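PDB 5Y7Q: fanconi-associated nuclease 1 homolog from Pseudomonas aeruginosa, which belongs to the VRR-NUC family of nucleases related to Fanconi-associated nuclease 1 and is modelled here bound to DNA. Local coordinates for residues Y42-F47 / A79-L84; V88-T93 / L100-I105; L198-N203 / S209-A214. All blocks are in the same frame, centred on the assembly; numbering follows the deposited sequence.

Contact 1 (Y42-F47 / A79-L84); sequences YYLHNF and ASQALL. With nucleotides of chain B.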
loop_
_atom_site.group_PDB
_atom_site.type_symbol
_atom_site.label_atom_id
_atom_site.label_comp_id
_atom_site.label_asym_id
_atom_site.label_seq_id
_atom_site.Cartn_x
_atom_site.Cartn_y
_atom_site.Cartn_z
ATOM N N TYR A 42 18.877 8.997 20.409
ATOM C CA TYR A 42 17.430 8.938 20.182
ATOM C C TYR A 42 16.978 7.593 19.610
ATOM O O TYR A 42 15.980 7.017 20.068
ATOM C CB TYR A 42 16.994 10.078 19.234
ATOM C CG TYR A 42 17.482 9.924 17.807
ATOM C CD1 TYR A 42 18.741 10.378 17.423
ATOM C CD2 TYR A 42 16.708 9.278 16.855
ATOM C CE1 TYR A 42 19.200 10.201 16.124
ATOM C CE2 TYR A 42 17.150 9.101 15.562
ATOM C CZ TYR A 42 18.390 9.562 15.199
ATOM O OH TYR A 42 18.823 9.375 13.904
ATOM N N TYR A 43 17.735 7.064 18.643
ATOM C CA TYR A 43 17.360 5.821 17.973
ATOM C C TYR A 43 17.438 4.628 18.925
ATOM O O TYR A 43 16.527 3.789 18.953
ATOM C CB TYR A 43 18.261 5.606 16.753
ATOM C CG TYR A 43 19.759 5.533 17.079
ATOM C CD1 TYR A 43 20.506 6.695 17.276
ATOM C CD2 TYR A 43 20.419 4.304 17.192
ATOM C CE1 TYR A 43 21.861 6.647 17.583
ATOM C CE2 TYR A 43 21.776 4.247 17.473
ATOM C CZ TYR A 43 22.498 5.420 17.676
ATOM O OH TYR A 43 23.852 5.378 17.976
ATOM N N LEU A 44 18.517 4.535 19.714
ATOM C CA LEU A 44 18.626 3.462 20.700
ATOM C C LEU A 44 17.482 3.519 21.711
ATOM O O LEU A 44 16.849 2.495 21.995
ATOM C CB LEU A 44 19.976 3.537 21.402
ATOM C CG LEU A 44 20.204 2.602 22.578
ATOM C CD1 LEU A 44 20.147 1.181 22.103
ATOM C CD2 LEU A 44 21.553 2.911 23.154
ATOM N N HIS A 45 17.200 4.718 22.253
ATOM C CA HIS A 45 16.031 4.934 23.112
ATOM C C HIS A 45 14.753 4.370 22.488
ATOM O O HIS A 45 13.972 3.670 23.154
ATOM C CB HIS A 45 15.842 6.424 23.388
ATOM C CG HIS A 45 16.949 7.051 24.167
ATOM N ND1 HIS A 45 17.856 6.318 24.902
ATOM C CD2 HIS A 45 17.284 8.352 24.346
ATOM C CE1 HIS A 45 18.708 7.138 25.492
ATOM N NE2 HIS A 45 18.384 8.378 25.171
ATOM N N ASN A 46 14.515 4.671 21.206
ATOM C CA ASN A 46 13.317 4.138 20.566
ATOM C C ASN A 46 13.347 2.609 20.542
ATOM O O ASN A 46 12.332 1.947 20.817
ATOM C CB ASN A 46 13.159 4.713 19.146
ATOM C CG ASN A 46 13.072 6.250 19.121
ATOM O OD1 ASN A 46 12.748 6.889 20.132
ATOM N ND2 ASN A 46 13.366 6.843 17.953
ATOM N N PHE A 47 14.510 2.029 20.246
ATOM C CA PHE A 47 14.615 0.573 20.166
ATOM C C PHE A 47 14.336 -0.100 21.514
ATOM O O PHE A 47 13.611 -1.109 21.575
ATOM C CB PHE A 47 16.003 0.198 19.654
ATOM C CG PHE A 47 16.126 -1.231 19.238
ATOM C CD1 PHE A 47 15.860 -1.611 17.937
ATOM C CD2 PHE A 47 16.495 -2.196 20.141
ATOM C CE1 PHE A 47 15.967 -2.931 17.552
ATOM C CE2 PHE A 47 16.605 -3.508 19.753
ATOM C CZ PHE A 47 16.340 -3.875 18.457
ATOM N N ALA A 79 27.263 1.519 24.108
ATOM C CA ALA A 79 27.808 1.693 22.765
ATOM C C ALA A 79 27.556 0.470 21.886
ATOM O O ALA A 79 27.329 0.603 20.675
ATOM C CB ALA A 79 29.298 2.005 22.832
ATOM N N SER A 80 27.581 -0.728 22.464
ATOM C CA SER A 80 27.302 -1.900 21.649
ATOM C C SER A 80 25.825 -1.988 21.296
ATOM O O SER A 80 25.475 -2.345 20.160
ATOM C CB SER A 80 27.762 -3.158 22.362
ATOM O OG SER A 80 29.039 -2.936 22.909
ATOM N N GLN A 81 24.943 -1.671 22.249
ATOM C CA GLN A 81 23.532 -1.503 21.897
ATOM C C GLN A 81 23.372 -0.550 20.708
ATOM O O GLN A 81 22.736 -0.889 19.699
ATOM C CB GLN A 81 22.746 -0.985 23.105
ATOM C CG GLN A 81 22.507 -1.996 24.205
ATOM C CD GLN A 81 21.678 -1.421 25.341
ATOM O OE1 GLN A 81 21.846 -0.268 25.705
ATOM N NE2 GLN A 81 20.787 -2.226 25.909
ATOM N N ALA A 82 23.994 0.635 20.803
ATOM C CA ALA A 82 23.852 1.668 19.776
ATOM C C ALA A 82 24.352 1.175 18.433
ATOM O O ALA A 82 23.695 1.365 17.403
ATOM C CB ALA A 82 24.614 2.925 20.180
ATOM N N LEU A 83 25.523 0.533 18.429
ATOM C CA LEU A 83 26.065 0.009 17.186
ATOM C C LEU A 83 25.106 -0.980 16.565
ATOM O O LEU A 83 24.844 -0.928 15.353
ATOM C CB LEU A 83 27.411 -0.647 17.425
ATOM C CG LEU A 83 27.969 -1.155 16.106
ATOM C CD1 LEU A 83 28.116 0.038 15.160
ATOM C CD2 LEU A 83 29.307 -1.879 16.336
ATOM N N LEU A 84 24.541 -1.861 17.391
ATOM C CA LEU A 84 23.582 -2.823 16.871
ATOM C C LEU A 84 22.454 -2.115 16.149
ATOM O O LEU A 84 22.162 -2.395 14.974
ATOM C CB LEU A 84 23.009 -3.676 17.992
ATOM C CG LEU A 84 22.290 -4.882 17.402
ATOM C CD1 LEU A 84 23.232 -5.554 16.413
ATOM C CD2 LEU A 84 21.901 -5.851 18.497
ATOM P P DG B 10 21.776 11.116 13.213
ATOM O OP1 DG B 10 22.949 11.757 13.845
ATOM O OP2 DG B 10 21.384 9.725 13.488
ATOM O "O5'" DG B 10 20.573 12.105 13.522
ATOM C "C5'" DG B 10 20.719 13.479 13.201
ATOM C "C4'" DG B 10 19.375 14.122 13.065
ATOM O "O4'" DG B 10 18.739 13.612 11.878
ATOM C "C3'" DG B 10 18.435 13.827 14.229
ATOM O "O3'" DG B 10 18.048 15.025 14.857
ATOM C "C2'" DG B 10 17.236 13.119 13.602
ATOM C "C1'" DG B 10 17.373 13.428 12.123
ATOM N N9 DG B 10 16.902 12.335 11.305
ATOM C C8 DG B 10 17.138 10.994 11.499
ATOM N N7 DG B 10 16.577 10.232 10.605
ATOM C C5 DG B 10 15.914 11.127 9.772
ATOM C C6 DG B 10 15.122 10.893 8.620
ATOM O O6 DG B 10 14.834 9.801 8.090
ATOM N N1 DG B 10 14.634 12.093 8.082
ATOM C C2 DG B 10 14.883 13.355 8.600
ATOM N N2 DG B 10 14.341 14.393 7.954
ATOM N N3 DG B 10 15.624 13.581 9.668
ATOM C C4 DG B 10 16.103 12.428 10.202
#

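Contact 2 (V88-T93 / L100-I105); sequences VMRKGT and LAYAEI. With nucleotides of chain B.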
loop_
_atom_site.group_PDB
_atom_site.type_symbol
_atom_site.label_atom_id
_atom_site.label_comp_id
_atom_site.label_asym_id
_atom_site.label_seq_id
_atom_site.Cartn_x
_atom_site.Cartn_y
_atom_site.Cartn_z
ATOM N N VAL A 88 21.033 -2.493 12.267
ATOM C CA VAL A 88 19.695 -2.995 11.982
ATOM C C VAL A 88 18.927 -2.020 11.111
ATOM O O VAL A 88 18.194 -2.423 10.207
ATOM C CB VAL A 88 18.955 -3.272 13.301
ATOM C CG1 VAL A 88 17.517 -3.678 13.039
ATOM C CG2 VAL A 88 19.701 -4.338 14.135
ATOM N N MET A 89 19.084 -0.725 11.351
ATOM C CA MET A 89 18.299 0.250 10.600
ATOM C C MET A 89 18.884 0.584 9.241
ATOM O O MET A 89 18.242 1.323 8.480
ATOM C CB MET A 89 18.150 1.538 11.401
ATOM C CG MET A 89 17.340 1.340 12.642
ATOM S SD MET A 89 17.206 2.826 13.623
ATOM C CE MET A 89 18.827 3.594 13.295
ATOM N N ARG A 90 20.076 0.102 8.912
ATOM C CA ARG A 90 20.603 0.375 7.588
ATOM C C ARG A 90 20.265 -0.792 6.673
ATOM O O ARG A 90 19.792 -1.841 7.112
ATOM C CB ARG A 90 22.113 0.639 7.645
ATOM C CG ARG A 90 22.489 2.013 8.178
ATOM C CD ARG A 90 23.948 2.131 8.638
ATOM N NE ARG A 90 24.888 2.029 7.516
ATOM C CZ ARG A 90 26.056 2.667 7.453
ATOM N NH1 ARG A 90 26.430 3.470 8.448
ATOM N NH2 ARG A 90 26.846 2.514 6.387
ATOM N N LYS A 91 20.558 -0.609 5.393
ATOM C CA LYS A 91 20.181 -1.577 4.371
ATOM C C LYS A 91 21.186 -2.718 4.316
ATOM O O LYS A 91 22.398 -2.519 4.478
ATOM C CB LYS A 91 20.088 -0.882 3.004
ATOM C CG LYS A 91 19.959 -1.795 1.788
ATOM C CD LYS A 91 18.638 -2.551 1.771
ATOM C CE LYS A 91 17.639 -1.902 0.815
ATOM N NZ LYS A 91 18.062 -2.005 -0.621
ATOM N N GLY A 92 20.674 -3.922 4.088
ATOM C CA GLY A 92 21.545 -5.061 3.921
ATOM C C GLY A 92 22.152 -5.514 5.228
ATOM O O GLY A 92 21.963 -4.886 6.275
ATOM N N THR A 93 22.822 -6.655 5.189
ATOM C CA THR A 93 23.399 -7.225 6.390
ATOM C C THR A 93 24.923 -7.048 6.511
ATOM O O THR A 93 25.477 -7.348 7.567
ATOM C CB THR A 93 22.986 -8.699 6.456
ATOM O OG1 THR A 93 22.919 -9.120 7.819
ATOM C CG2 THR A 93 23.937 -9.577 5.678
ATOM N N LEU A 100 30.859 2.400 9.337
ATOM C CA LEU A 100 30.223 2.305 10.643
ATOM C C LEU A 100 30.737 3.329 11.663
ATOM O O LEU A 100 30.549 3.127 12.866
ATOM C CB LEU A 100 30.359 0.896 11.185
ATOM C CG LEU A 100 29.291 -0.018 10.619
ATOM C CD1 LEU A 100 29.454 -1.403 11.170
ATOM C CD2 LEU A 100 27.932 0.520 10.971
ATOM N N ALA A 101 31.473 4.349 11.235
ATOM C CA ALA A 101 31.850 5.440 12.135
ATOM C C ALA A 101 30.641 6.254 12.632
ATOM O O ALA A 101 29.796 6.684 11.843
ATOM C CB ALA A 101 32.836 6.361 11.418
ATOM N N TYR A 102 30.572 6.467 13.952
ATOM C CA TYR A 102 29.591 7.324 14.619
ATOM C C TYR A 102 30.232 7.941 15.859
ATOM O O TYR A 102 31.025 7.294 16.541
ATOM C CB TYR A 102 28.331 6.575 15.081
ATOM C CG TYR A 102 27.521 5.936 14.004
ATOM C CD1 TYR A 102 27.747 4.616 13.644
ATOM C CD2 TYR A 102 26.512 6.641 13.352
ATOM C CE1 TYR A 102 27.016 4.008 12.657
ATOM C CE2 TYR A 102 25.757 6.040 12.356
ATOM C CZ TYR A 102 26.017 4.717 12.013
ATOM O OH TYR A 102 25.294 4.090 11.019
ATOM N N ALA A 103 29.861 9.183 16.169
ATOM C CA ALA A 103 30.553 9.896 17.240
ATOM C C ALA A 103 30.032 9.535 18.633
ATOM O O ALA A 103 30.810 9.507 19.591
ATOM C CB ALA A 103 30.465 11.397 17.007
ATOM N N GLU A 104 28.729 9.283 18.784
ATOM C CA GLU A 104 28.215 8.832 20.076
ATOM C C GLU A 104 28.838 7.513 20.490
ATOM O O GLU A 104 28.968 7.233 21.687
ATOM C CB GLU A 104 26.692 8.646 20.036
ATOM C CG GLU A 104 25.935 9.414 18.958
ATOM C CD GLU A 104 25.931 8.733 17.602
ATOM O OE1 GLU A 104 26.626 9.256 16.708
ATOM O OE2 GLU A 104 25.231 7.708 17.428
ATOM N N ILE A 105 29.150 6.661 19.514
ATOM C CA ILE A 105 29.677 5.337 19.807
ATOM C C ILE A 105 31.192 5.380 20.035
ATOM O O ILE A 105 31.728 4.662 20.891
ATOM C CB ILE A 105 29.266 4.388 18.668
ATOM C CG1 ILE A 105 27.793 4.654 18.316
ATOM C CG2 ILE A 105 29.428 2.965 19.083
ATOM C CD1 ILE A 105 27.063 3.518 17.601
ATOM P P DT B 8 22.529 2.435 4.286
ATOM O OP1 DT B 8 23.750 1.757 4.824
ATOM O OP2 DT B 8 21.211 1.767 4.359
ATOM O "O5'" DT B 8 22.523 3.878 4.931
ATOM C "C5'" DT B 8 23.580 4.730 4.588
ATOM C "C4'" DT B 8 23.482 6.038 5.306
ATOM O "O4'" DT B 8 22.685 6.950 4.522
ATOM C "C3'" DT B 8 22.833 5.961 6.673
ATOM O "O3'" DT B 8 23.591 6.721 7.551
ATOM C "C2'" DT B 8 21.439 6.571 6.444
ATOM C "C1'" DT B 8 21.741 7.578 5.356
ATOM N N1 DT B 8 20.566 8.016 4.496
ATOM C C2 DT B 8 20.423 9.360 4.220
ATOM O O2 DT B 8 21.175 10.216 4.658
ATOM N N3 DT B 8 19.360 9.680 3.421
ATOM C C4 DT B 8 18.441 8.809 2.862
ATOM O O4 DT B 8 17.518 9.196 2.142
ATOM C C5 DT B 8 18.639 7.421 3.181
ATOM C C7 DT B 8 17.698 6.399 2.623
ATOM C C6 DT B 8 19.689 7.086 3.969
ATOM P P DT B 9 23.421 6.567 9.130
ATOM O OP1 DT B 9 24.830 6.559 9.574
ATOM O OP2 DT B 9 22.421 5.539 9.510
ATOM O "O5'" DT B 9 22.789 7.953 9.549
ATOM C "C5'" DT B 9 23.386 9.145 9.074
ATOM C "C4'" DT B 9 22.586 10.351 9.504
ATOM O "O4'" DT B 9 21.630 10.686 8.469
ATOM C "C3'" DT B 9 21.785 10.155 10.797
ATOM O "O3'" DT B 9 21.975 11.257 11.635
ATOM C "C2'" DT B 9 20.340 10.068 10.320
ATOM C "C1'" DT B 9 20.363 10.907 9.047
ATOM N N1 DT B 9 19.319 10.499 8.047
ATOM C C2 DT B 9 18.657 11.465 7.309
ATOM O O2 DT B 9 18.873 12.667 7.415
ATOM N N3 DT B 9 17.724 10.968 6.435
ATOM C C4 DT B 9 17.387 9.636 6.233
ATOM O O4 DT B 9 16.526 9.286 5.425
ATOM C C5 DT B 9 18.105 8.690 7.045
ATOM C C7 DT B 9 17.825 7.232 6.914
ATOM C C6 DT B 9 19.029 9.158 7.894
#

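Contact 3 (L198-N203 / S209-A214); sequences LMYFGN and SEFVLA. With nucleotides of chain B.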
loop_
_atom_site.group_PDB
_atom_site.type_symbol
_atom_site.label_atom_id
_atom_site.label_comp_id
_atom_site.label_asym_id
_atom_site.label_seq_id
_atom_site.Cartn_x
_atom_site.Cartn_y
_atom_site.Cartn_z
ATOM N N LEU A 198 7.616 -6.724 13.043
ATOM C CA LEU A 198 6.290 -7.095 12.595
ATOM C C LEU A 198 5.371 -7.329 13.787
ATOM O O LEU A 198 4.184 -7.000 13.735
ATOM C CB LEU A 198 6.374 -8.313 11.677
ATOM C CG LEU A 198 5.149 -9.219 11.730
ATOM C CD1 LEU A 198 4.062 -8.714 10.788
ATOM C CD2 LEU A 198 5.466 -10.687 11.478
ATOM N N MET A 199 5.896 -7.844 14.896
ATOM C CA MET A 199 5.031 -7.962 16.074
ATOM C C MET A 199 4.570 -6.590 16.581
ATOM O O MET A 199 3.405 -6.420 16.966
ATOM C CB MET A 199 5.731 -8.743 17.183
ATOM C CG MET A 199 5.329 -10.192 17.242
ATOM S SD MET A 199 6.256 -11.061 18.511
ATOM C CE MET A 199 7.884 -10.868 17.803
ATOM N N TYR A 200 5.460 -5.596 16.590
ATOM C CA TYR A 200 5.055 -4.288 17.094
ATOM C C TYR A 200 4.103 -3.581 16.127
ATOM O O TYR A 200 3.108 -2.997 16.561
ATOM C CB TYR A 200 6.283 -3.429 17.370
ATOM C CG TYR A 200 6.001 -2.002 17.839
ATOM C CD1 TYR A 200 5.797 -1.726 19.178
ATOM C CD2 TYR A 200 5.985 -0.924 16.942
ATOM C CE1 TYR A 200 5.558 -0.440 19.627
ATOM C CE2 TYR A 200 5.752 0.371 17.390
ATOM C CZ TYR A 200 5.538 0.604 18.743
ATOM O OH TYR A 200 5.303 1.877 19.223
ATOM N N PHE A 201 4.391 -3.613 14.821
ATOM C CA PHE A 201 3.637 -2.816 13.861
ATOM C C PHE A 201 2.413 -3.508 13.286
ATOM O O PHE A 201 1.554 -2.822 12.723
ATOM C CB PHE A 201 4.522 -2.402 12.687
ATOM C CG PHE A 201 5.422 -1.241 12.985
ATOM C CD1 PHE A 201 4.903 -0.024 13.371
ATOM C CD2 PHE A 201 6.792 -1.363 12.870
ATOM C CE1 PHE A 201 5.746 1.054 13.651
ATOM C CE2 PHE A 201 7.638 -0.286 13.133
ATOM C CZ PHE A 201 7.122 0.916 13.533
ATOM N N GLY A 202 2.296 -4.826 13.419
ATOM C CA GLY A 202 1.273 -5.553 12.688
ATOM C C GLY A 202 1.509 -5.698 11.196
ATOM O O GLY A 202 0.590 -6.105 10.486
ATOM N N ASN A 203 2.723 -5.434 10.705
ATOM C CA ASN A 203 3.064 -5.475 9.284
ATOM C C ASN A 203 4.569 -5.247 9.154
ATOM O O ASN A 203 5.212 -4.736 10.075
ATOM C CB ASN A 203 2.303 -4.408 8.483
ATOM C CG ASN A 203 2.675 -2.983 8.906
ATOM O OD1 ASN A 203 3.682 -2.430 8.474
ATOM N ND2 ASN A 203 1.879 -2.405 9.778
ATOM N N SER A 209 12.166 4.208 11.707
ATOM C CA SER A 209 12.206 5.659 11.545
ATOM C C SER A 209 10.825 6.297 11.721
ATOM O O SER A 209 10.733 7.522 11.896
ATOM C CB SER A 209 12.821 6.014 10.188
ATOM O OG SER A 209 12.583 4.995 9.235
ATOM N N GLU A 210 9.764 5.486 11.738
ATOM C CA GLU A 210 8.470 5.952 12.207
ATOM C C GLU A 210 8.590 6.739 13.511
ATOM O O GLU A 210 7.914 7.758 13.696
ATOM C CB GLU A 210 7.549 4.754 12.387
ATOM C CG GLU A 210 6.133 5.001 11.958
ATOM C CD GLU A 210 5.913 4.918 10.449
ATOM O OE1 GLU A 210 4.838 5.358 9.999
ATOM O OE2 GLU A 210 6.785 4.396 9.717
ATOM N N PHE A 211 9.465 6.297 14.422
ATOM C CA PHE A 211 9.613 7.003 15.695
ATOM C C PHE A 211 10.228 8.382 15.516
ATOM O O PHE A 211 9.800 9.346 16.163
ATOM C CB PHE A 211 10.455 6.182 16.658
ATOM C CG PHE A 211 9.700 5.055 17.281
ATOM C CD1 PHE A 211 9.090 5.218 18.516
ATOM C CD2 PHE A 211 9.571 3.842 16.616
ATOM C CE1 PHE A 211 8.372 4.197 19.082
ATOM C CE2 PHE A 211 8.858 2.814 17.181
ATOM C CZ PHE A 211 8.250 2.992 18.423
ATOM N N VAL A 212 11.231 8.502 14.651
ATOM C CA VAL A 212 11.876 9.801 14.516
ATOM C C VAL A 212 11.041 10.727 13.641
ATOM O O VAL A 212 10.923 11.923 13.927
ATOM C CB VAL A 212 13.322 9.644 14.005
ATOM C CG1 VAL A 212 13.354 9.099 12.609
ATOM C CG2 VAL A 212 14.053 10.983 14.087
ATOM N N LEU A 213 10.398 10.190 12.598
ATOM C CA LEU A 213 9.583 11.040 11.733
ATOM C C LEU A 213 8.343 11.576 12.463
ATOM O O LEU A 213 7.916 12.721 12.218
ATOM C CB LEU A 213 9.204 10.274 10.468
ATOM C CG LEU A 213 10.176 10.284 9.282
ATOM C CD1 LEU A 213 11.602 10.725 9.627
ATOM C CD2 LEU A 213 10.202 8.931 8.635
ATOM N N ALA A 214 7.770 10.791 13.379
ATOM C CA ALA A 214 6.717 11.335 14.225
ATOM C C ALA A 214 7.273 12.277 15.275
ATOM O O ALA A 214 6.555 13.171 15.723
ATOM C CB ALA A 214 5.928 10.222 14.902
ATOM P P DG B 10 21.776 11.116 13.213
ATOM O OP1 DG B 10 22.949 11.757 13.845
ATOM O OP2 DG B 10 21.384 9.725 13.488
ATOM O "O5'" DG B 10 20.573 12.105 13.522
ATOM C "C5'" DG B 10 20.719 13.479 13.201
ATOM C "C4'" DG B 10 19.375 14.122 13.065
ATOM O "O4'" DG B 10 18.739 13.612 11.878
ATOM C "C3'" DG B 10 18.435 13.827 14.229
ATOM O "O3'" DG B 10 18.048 15.025 14.857
ATOM C "C2'" DG B 10 17.236 13.119 13.602
ATOM C "C1'" DG B 10 17.373 13.428 12.123
ATOM N N9 DG B 10 16.902 12.335 11.305
ATOM C C8 DG B 10 17.138 10.994 11.499
ATOM N N7 DG B 10 16.577 10.232 10.605
ATOM C C5 DG B 10 15.914 11.127 9.772
ATOM C C6 DG B 10 15.122 10.893 8.620
ATOM O O6 DG B 10 14.834 9.801 8.090
ATOM N N1 DG B 10 14.634 12.093 8.082
ATOM C C2 DG B 10 14.883 13.355 8.600
ATOM N N2 DG B 10 14.341 14.393 7.954
ATOM N N3 DG B 10 15.624 13.581 9.668
ATOM C C4 DG B 10 16.103 12.428 10.202
#

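Contact 1 (Y42-F47 / A79-L84)
Tyr-43 has its CG between the backbone N and the carbonyl carbon (chi1 59°), and this swings the phenol toward helix 78-89, where the hydroxyl end meets Ala-82. Leu-44, with CG opposite the backbone N (chi1 173°), sends both methyls against Gln-81 and Ala-82 of the same helix. The Tyr-43 OH lies 3.4 Å from Ala-82 CB, while the carbonyl oxygen of Ala-82 lies in the ring plane at the edge, 3.5 Å from Tyr-43 CE2. Leu-44 CD1 rests on Gln-81 CB at 3.5 Å, the two side chains crossing at about a right angle. Leu-44 CD2 is 4.3 Å from Ala-82 CB. No hydrogen bond joins the two segments. Their polar ends turn elsewhere: Tyr-43 OH bonds to Glu-104, and Gln-81 NE2 to the carbonyl of Phe-73.

Tyr-42 faces the DNA. Its OH donates a hydrogen bond to OP2 of DG10 of chain B at 2.6 Å, and the phosphorus of that nucleotide sits in the plane of the ring, at its edge. Tyr-43 CD1 covers one face of the Tyr-42 ring, offset toward the rim, so adjacent tyrosines link the helix-helix seam to the phosphate. The short helical segments cross at 88°, with an axis separation of 9.3 Å. This nearly perpendicular crossing joins helix 42-57 to helix 78-89 within the FAN1 helix-turn-helix domain.

Contact 2 (V88-T93 / L100-I105)
Arg-90 and Tyr-102 meet through one hydrogen bond, NH1 to OH, 2.9 Å long and fairly straight at 159°. The phenol oxygen lies in the guanidinium plane, at its edge, although the tyrosine ring itself is turned 76° from that plane. The same hydroxyl gives its proton to OP1 of DT9 of chain B at 2.9 Å, so it accepts from the arginine and donates to the DNA. Arg-90 NE reaches the preceding phosphate, bonding to OP1 of DT8 of chain B at 2.9 Å, with a bent N-H...O angle of 135°. Next along the chain, the backbone N of Lys-91 takes OP2 of DT8 of chain B at 2.7 Å. Two consecutive phosphates are therefore gripped by Arg-90 and Lys-91, at the C-terminal side of helix 78-89, together with a tyrosine from the loop ahead of helix 108-118. Both segments fall in the FAN1 helix-turn-helix region, and here it meets the DNA backbone through its loops.

Further out, the guanidinium is sandwiched: Leu-100 CD2 lies over one face, 4.2 Å from NH1, and C5' of DT8 of chain B over the opposite one. The Arg-90 chain bends at chi3, which turns the flat group between them. A second bond from NH1, to the carbonyl oxygen of Lys-99, fixes its orientation. Phe-95 of strand 94-96 touches both Arg-90 and Leu-100, while Lys-91 NZ makes a salt bridge to another phosphate of the DNA.

Contact 3 (L198-N203 / S209-A214)
A buried, mainly aromatic contact joins the end of helix 190-201 to helix 209-215: Tyr-200 and Phe-201 on one side, Glu-210 and Phe-211 on the other. Tyr-200 has CG anti to the backbone N (chi1 177°), which sends its ring toward Phe-211. The two side chains come from opposite directions and their rings meet obliquely, tilted by 34° with centroids 5.7 Å apart. Phe-211 CZ lies 3.3 Å from Tyr-200 OH and 3.6 Å from Tyr-200 CZ. Phe-201 CZ reaches Glu-210 CB at 4.0 Å and Phe-211 CE2 at 4.5 Å. Tyr-200 CD2 lies over the centre of the Phe-201 ring, so the neighbouring aromatics of the first helix already lean on each other.

Two helices consecutive in the chain are thus packed through aromatic side chains across a short connection: Gly-202, with a positive phi of 72°, leaves the helical conformation, and the chain turns through residues 202-208 into the next helix. The cluster extends beyond the two segments. Trp-53 of helix 42-57 meets Tyr-200 edge-to-face, Phe-435 does the same with Phe-211, and His-433 both packs edge-to-face on Phe-201 and bonds to its carbonyl oxygen.

On the second helix, Val-212 and Leu-213 touch the DNA by apolar contact. Leu-213 CD1 is 3.7 Å from C6 of DG10 of chain B, at the base, and Val-212 CG2 is 3.9 Å from C2' of the same nucleotide's sugar.

In the fold
Contacts 1 and 3 are buried and largely apolar, without hydrogen bonds between their segments, whereas contact 2 is only partly buried and works through polar groups at the DNA backbone. Contacts 1 and 2 share helix 78-89 and the helix-turn-helix region. They touch through Glu-104 and through Ile-105, which packs on Ala-79, Ala-82 and Leu-83. Contact 3 joins later helices nearer the centre of the chain, yet reaches contact 1 through Asn-46 against Phe-211 and Tyr-42 against Val-212. Contacts 2 and 3 do not touch, being about 6 Å apart at their nearest atoms. Their dealings with the DNA differ too: contact 2 holds phosphates with polar groups, while contact 3 gives it apolar side chains.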